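Long-range contact in type IV pilus biogenesis factor PilY1 (Pseudomonas aeruginosa, PDB 3HX6), which primes type IV pilus assembly and, apparently through calcium binding and release, regulates pilus retraction during twitching motility: residues F310-S321 with A381-L392. The protein carries 3 engineered substitutions. Residues are numbered along the deposited sequence; the frame is centred on the assembly and turned at random.
Sequences FGGQPLYSAVDS and AGSTPRLTRGNL
T384 is the bump of the 381-392 loop that fills the hollow between F310 and Q313. Its CB sits over one face of the F310 ring, 3.7 Å from the centroid and 16° off the normal, a CH-pi contact. With OG1 anti to the backbone N (chi1 -172°), the methyl CG2 is left to wedge between the ring and the Q313 amide, 3.6 Å from Q313 CD. A381 CB meets the same ring near CD2, at 3.9 Å. The extended Q313 side chain reaches across to the T384 backbone, where both amide bonds are weak: NE2 to T384 O at 2.9 Å and T384 N to OE1.

Farther along, the backbones stand apart and water fills the seam. Two waters join L315 O to P385 O, one also bonding T384 OG1 and the other L387 N, and two more link the S317 backbone to L387 O. Beside them the Y316 ring projects across the gap: L387 CB lies in plane at its edge, 3.9 Å from CE2, while L392 CD1 approaches the hydroxyl end obliquely, 3.6 Å from OH. R389 then stretches past this end to V319 O, bonded by NE at 3.1 Å and more weakly by NH2, as the D320-S321 peptide covers one guanidinium face. NH2 also forms a salt bridge with D437.

The contact lays the connection between strands 367-373 and 392-405 along strand 307-317, an outermost strand of a four-stranded antiparallel sheet in the beta-propeller domain, and the residues after it. L315 and Y316 form a classic beta bulge against L277 of strand 276-281, while Y316 and L392 both pack on I371 of strand 367-373, with Y435 of strand 433-437 touching R389 and L392.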
loop_
_atom_site.group_PDB
_atom_site.type_symbol
_atom_site.label_atom_id
_atom_site.label_comp_id
_atom_site.label_asym_id
_atom_site.label_seq_id
_atom_site.Cartn_x
_atom_site.Cartn_y
_atom_site.Cartn_z
ATOM N N PHE A 310 13.350 22.625 -29.370
ATOM C CA PHE A 310 12.843 23.842 -29.981
ATOM C C PHE A 310 13.925 24.754 -30.550
ATOM O O PHE A 310 13.782 25.977 -30.528
ATOM C CB PHE A 310 12.031 24.601 -28.930
ATOM C CG PHE A 310 11.095 23.717 -28.138
ATOM C CD1 PHE A 310 10.943 23.891 -26.769
ATOM C CD2 PHE A 310 10.364 22.714 -28.768
ATOM C CE1 PHE A 310 10.077 23.075 -26.042
ATOM C CE2 PHE A 310 9.495 21.894 -28.047
ATOM C CZ PHE A 310 9.352 22.073 -26.687
ATOM N N GLY A 311 15.005 24.160 -31.043
ATOM C CA GLY A 311 16.084 24.943 -31.620
ATOM C C GLY A 311 16.821 25.835 -30.643
ATOM O O GLY A 311 17.559 26.731 -31.053
ATOM N N GLY A 312 16.642 25.601 -29.348
ATOM C CA GLY A 312 17.323 26.437 -28.373
ATOM C C GLY A 312 16.386 27.435 -27.719
ATOM O O GLY A 312 16.796 28.222 -26.870
ATOM N N GLN A 313 15.123 27.414 -28.130
ATOM C CA GLN A 313 14.119 28.300 -27.561
ATOM C C GLN A 313 13.504 27.591 -26.359
ATOM O O GLN A 313 13.252 26.387 -26.407
ATOM C CB GLN A 313 13.009 28.580 -28.576
ATOM C CG GLN A 313 11.961 29.585 -28.094
ATOM C CD GLN A 313 10.721 29.595 -28.974
ATOM O OE1 GLN A 313 10.739 29.089 -30.104
ATOM N NE2 GLN A 313 9.638 30.179 -28.465
ATOM N N PRO A 314 13.258 28.323 -25.264
ATOM C CA PRO A 314 12.660 27.676 -24.093
ATOM C C PRO A 314 11.167 27.475 -24.329
ATOM O O PRO A 314 10.548 28.208 -25.106
ATOM C CB PRO A 314 12.946 28.670 -22.969
ATOM C CG PRO A 314 12.866 30.004 -23.694
ATOM C CD PRO A 314 13.630 29.720 -24.973
ATOM N N LEU A 315 10.589 26.472 -23.680
ATOM C CA LEU A 315 9.162 26.217 -23.830
ATOM C C LEU A 315 8.398 27.443 -23.348
ATOM O O LEU A 315 7.338 27.785 -23.879
ATOM C CB LEU A 315 8.741 25.018 -22.975
ATOM C CG LEU A 315 7.257 24.639 -23.005
ATOM C CD1 LEU A 315 6.934 23.921 -24.326
ATOM C CD2 LEU A 315 6.945 23.727 -21.832
ATOM N N TYR A 316 8.958 28.103 -22.340
ATOM C CA TYR A 316 8.321 29.259 -21.726
ATOM C C TYR A 316 9.339 30.058 -20.903
ATOM O O TYR A 316 10.376 29.529 -20.495
ATOM C CB TYR A 316 7.194 28.747 -20.814
ATOM C CG TYR A 316 6.253 29.800 -20.284
ATOM C CD1 TYR A 316 6.427 30.355 -19.014
ATOM C CD2 TYR A 316 5.194 30.261 -21.068
ATOM C CE1 TYR A 316 5.561 31.353 -18.537
ATOM C CE2 TYR A 316 4.328 31.252 -20.603
ATOM C CZ TYR A 316 4.514 31.792 -19.345
ATOM O OH TYR A 316 3.648 32.769 -18.906
ATOM N N SER A 317 9.051 31.339 -20.686
ATOM C CA SER A 317 9.907 32.202 -19.870
ATOM C C SER A 317 8.982 32.881 -18.868
ATOM O O SER A 317 8.142 33.708 -19.238
ATOM C CB SER A 317 10.614 33.245 -20.730
ATOM O OG SER A 317 11.579 32.639 -21.566
ATOM N N ALA A 318 9.141 32.514 -17.602
ATOM C CA ALA A 318 8.313 33.026 -16.518
ATOM C C ALA A 318 8.656 34.420 -16.004
ATOM O O ALA A 318 9.784 34.685 -15.592
ATOM C CB ALA A 318 8.337 32.029 -15.346
ATOM N N VAL A 319 7.659 35.299 -16.026
ATOM C CA VAL A 319 7.798 36.661 -15.526
ATOM C C VAL A 319 6.552 36.960 -14.701
ATOM O O VAL A 319 5.468 36.440 -14.992
ATOM C CB VAL A 319 7.900 37.703 -16.671
ATOM C CG1 VAL A 319 9.148 37.439 -17.503
ATOM C CG2 VAL A 319 6.647 37.657 -17.544
ATOM N N ASP A 320 6.695 37.779 -13.665
ATOM C CA ASP A 320 5.542 38.111 -12.842
ATOM C C ASP A 320 4.590 39.032 -13.600
ATOM O O ASP A 320 4.748 39.251 -14.808
ATOM C CB ASP A 320 5.973 38.773 -11.529
ATOM C CG ASP A 320 6.874 39.970 -11.742
ATOM O OD1 ASP A 320 6.683 40.697 -12.741
ATOM O OD2 ASP A 320 7.767 40.189 -10.898
ATOM N N SER A 321 3.604 39.558 -12.878
ATOM C CA SER A 321 2.594 40.457 -13.435
ATOM C C SER A 321 3.221 41.705 -14.045
ATOM O O SER A 321 2.756 42.202 -15.067
ATOM C CB SER A 321 1.621 40.898 -12.336
ATOM O OG SER A 321 1.250 39.814 -11.510
ATOM N N ALA A 381 10.307 19.329 -33.861
ATOM C CA ALA A 381 10.067 20.460 -32.971
ATOM C C ALA A 381 11.201 21.474 -33.053
ATOM O O ALA A 381 11.866 21.753 -32.054
ATOM C CB ALA A 381 9.915 19.969 -31.530
ATOM N N GLY A 382 11.411 22.027 -34.244
ATOM C CA GLY A 382 12.473 22.998 -34.440
ATOM C C GLY A 382 12.223 24.287 -33.687
ATOM O O GLY A 382 13.129 25.103 -33.503
ATOM N N SER A 383 10.985 24.471 -33.247
ATOM C CA SER A 383 10.616 25.661 -32.497
ATOM C C SER A 383 9.387 25.353 -31.663
ATOM O O SER A 383 8.880 24.229 -31.664
ATOM C CB SER A 383 10.313 26.821 -33.450
ATOM O OG SER A 383 9.283 26.465 -34.354
ATOM N N THR A 384 8.911 26.360 -30.947
ATOM C CA THR A 384 7.735 26.192 -30.113
ATOM C C THR A 384 7.074 27.556 -29.949
ATOM O O THR A 384 7.744 28.595 -29.986
ATOM C CB THR A 384 8.124 25.610 -28.730
ATOM O OG1 THR A 384 6.945 25.269 -27.998
ATOM C CG2 THR A 384 8.939 26.619 -27.936
ATOM N N PRO A 385 5.748 27.575 -29.776
ATOM C CA PRO A 385 5.037 28.845 -29.613
ATOM C C PRO A 385 5.617 29.688 -28.481
ATOM O O PRO A 385 6.001 29.160 -27.433
ATOM C CB PRO A 385 3.606 28.400 -29.324
ATOM C CG PRO A 385 3.492 27.115 -30.116
ATOM C CD PRO A 385 4.809 26.440 -29.789
ATOM N N ARG A 386 5.699 30.995 -28.698
ATOM C CA ARG A 386 6.207 31.884 -27.664
ATOM C C ARG A 386 4.965 32.362 -26.926
ATOM O O ARG A 386 4.115 33.036 -27.507
ATOM C CB ARG A 386 6.946 33.069 -28.278
ATOM C CG ARG A 386 7.695 33.896 -27.250
ATOM C CD ARG A 386 8.170 35.196 -27.833
ATOM N NE ARG A 386 8.834 36.009 -26.822
ATOM C CZ ARG A 386 9.274 37.243 -27.028
ATOM N NH1 ARG A 386 9.123 37.814 -28.218
ATOM N NH2 ARG A 386 9.866 37.906 -26.044
ATOM N N LEU A 387 4.857 31.998 -25.652
ATOM C CA LEU A 387 3.692 32.354 -24.862
ATOM C C LEU A 387 3.956 33.337 -23.741
ATOM O O LEU A 387 5.083 33.508 -23.276
ATOM C CB LEU A 387 3.050 31.098 -24.261
ATOM C CG LEU A 387 2.577 29.970 -25.179
ATOM C CD1 LEU A 387 1.559 30.504 -26.166
ATOM C CD2 LEU A 387 3.751 29.373 -25.906
ATOM N N THR A 388 2.869 33.956 -23.304
ATOM C CA THR A 388 2.870 34.939 -22.235
ATOM C C THR A 388 1.635 34.612 -21.396
ATOM O O THR A 388 0.815 33.791 -21.800
ATOM C CB THR A 388 2.763 36.376 -22.837
ATOM O OG1 THR A 388 4.072 36.841 -23.209
ATOM C CG2 THR A 388 2.143 37.336 -21.860
ATOM N N ARG A 389 1.506 35.230 -20.229
ATOM C CA ARG A 389 0.343 34.997 -19.383
ATOM C C ARG A 389 -0.945 35.232 -20.172
ATOM O O ARG A 389 -1.980 34.638 -19.872
ATOM C CB ARG A 389 0.374 35.942 -18.181
ATOM C CG ARG A 389 1.516 35.683 -17.227
ATOM C CD ARG A 389 1.537 36.717 -16.116
ATOM N NE ARG A 389 2.398 36.276 -15.031
ATOM C CZ ARG A 389 2.035 36.243 -13.756
ATOM N NH1 ARG A 389 0.820 36.638 -13.398
ATOM N NH2 ARG A 389 2.880 35.783 -12.846
ATOM N N GLY A 390 -0.870 36.107 -21.174
ATOM C CA GLY A 390 -2.031 36.424 -21.993
ATOM C C GLY A 390 -2.598 35.236 -22.751
ATOM O O GLY A 390 -3.789 35.208 -23.077
ATOM N N ASN A 391 -1.752 34.251 -23.038
ATOM C CA ASN A 391 -2.192 33.055 -23.754
ATOM C C ASN A 391 -2.657 31.981 -22.780
ATOM O O ASN A 391 -3.015 30.877 -23.190
ATOM C CB ASN A 391 -1.047 32.485 -24.580
ATOM C CG ASN A 391 -0.379 33.529 -25.438
ATOM O OD1 ASN A 391 0.760 33.916 -25.186
ATOM N ND2 ASN A 391 -1.090 34.005 -26.453
ATOM N N LEU A 392 -2.650 32.308 -21.493
ATOM C CA LEU A 392 -3.026 31.345 -20.467
ATOM C C LEU A 392 -4.261 31.767 -19.687
ATOM O O LEU A 392 -4.610 32.943 -19.651
ATOM C CB LEU A 392 -1.855 31.163 -19.489
ATOM C CG LEU A 392 -0.461 30.989 -20.101
ATOM C CD1 LEU A 392 0.582 30.923 -18.992
ATOM C CD2 LEU A 392 -0.425 29.730 -20.957
HETATM O O HOH W 1 13.544 19.906 -30.602
HETATM O O HOH W 2 5.827 26.844 -26.183
HETATM O O HOH W 3 6.858 30.377 -24.742
HETATM O O HOH W 4 7.533 32.535 -22.895
HETATM O O HOH W 5 6.047 34.644 -20.640
#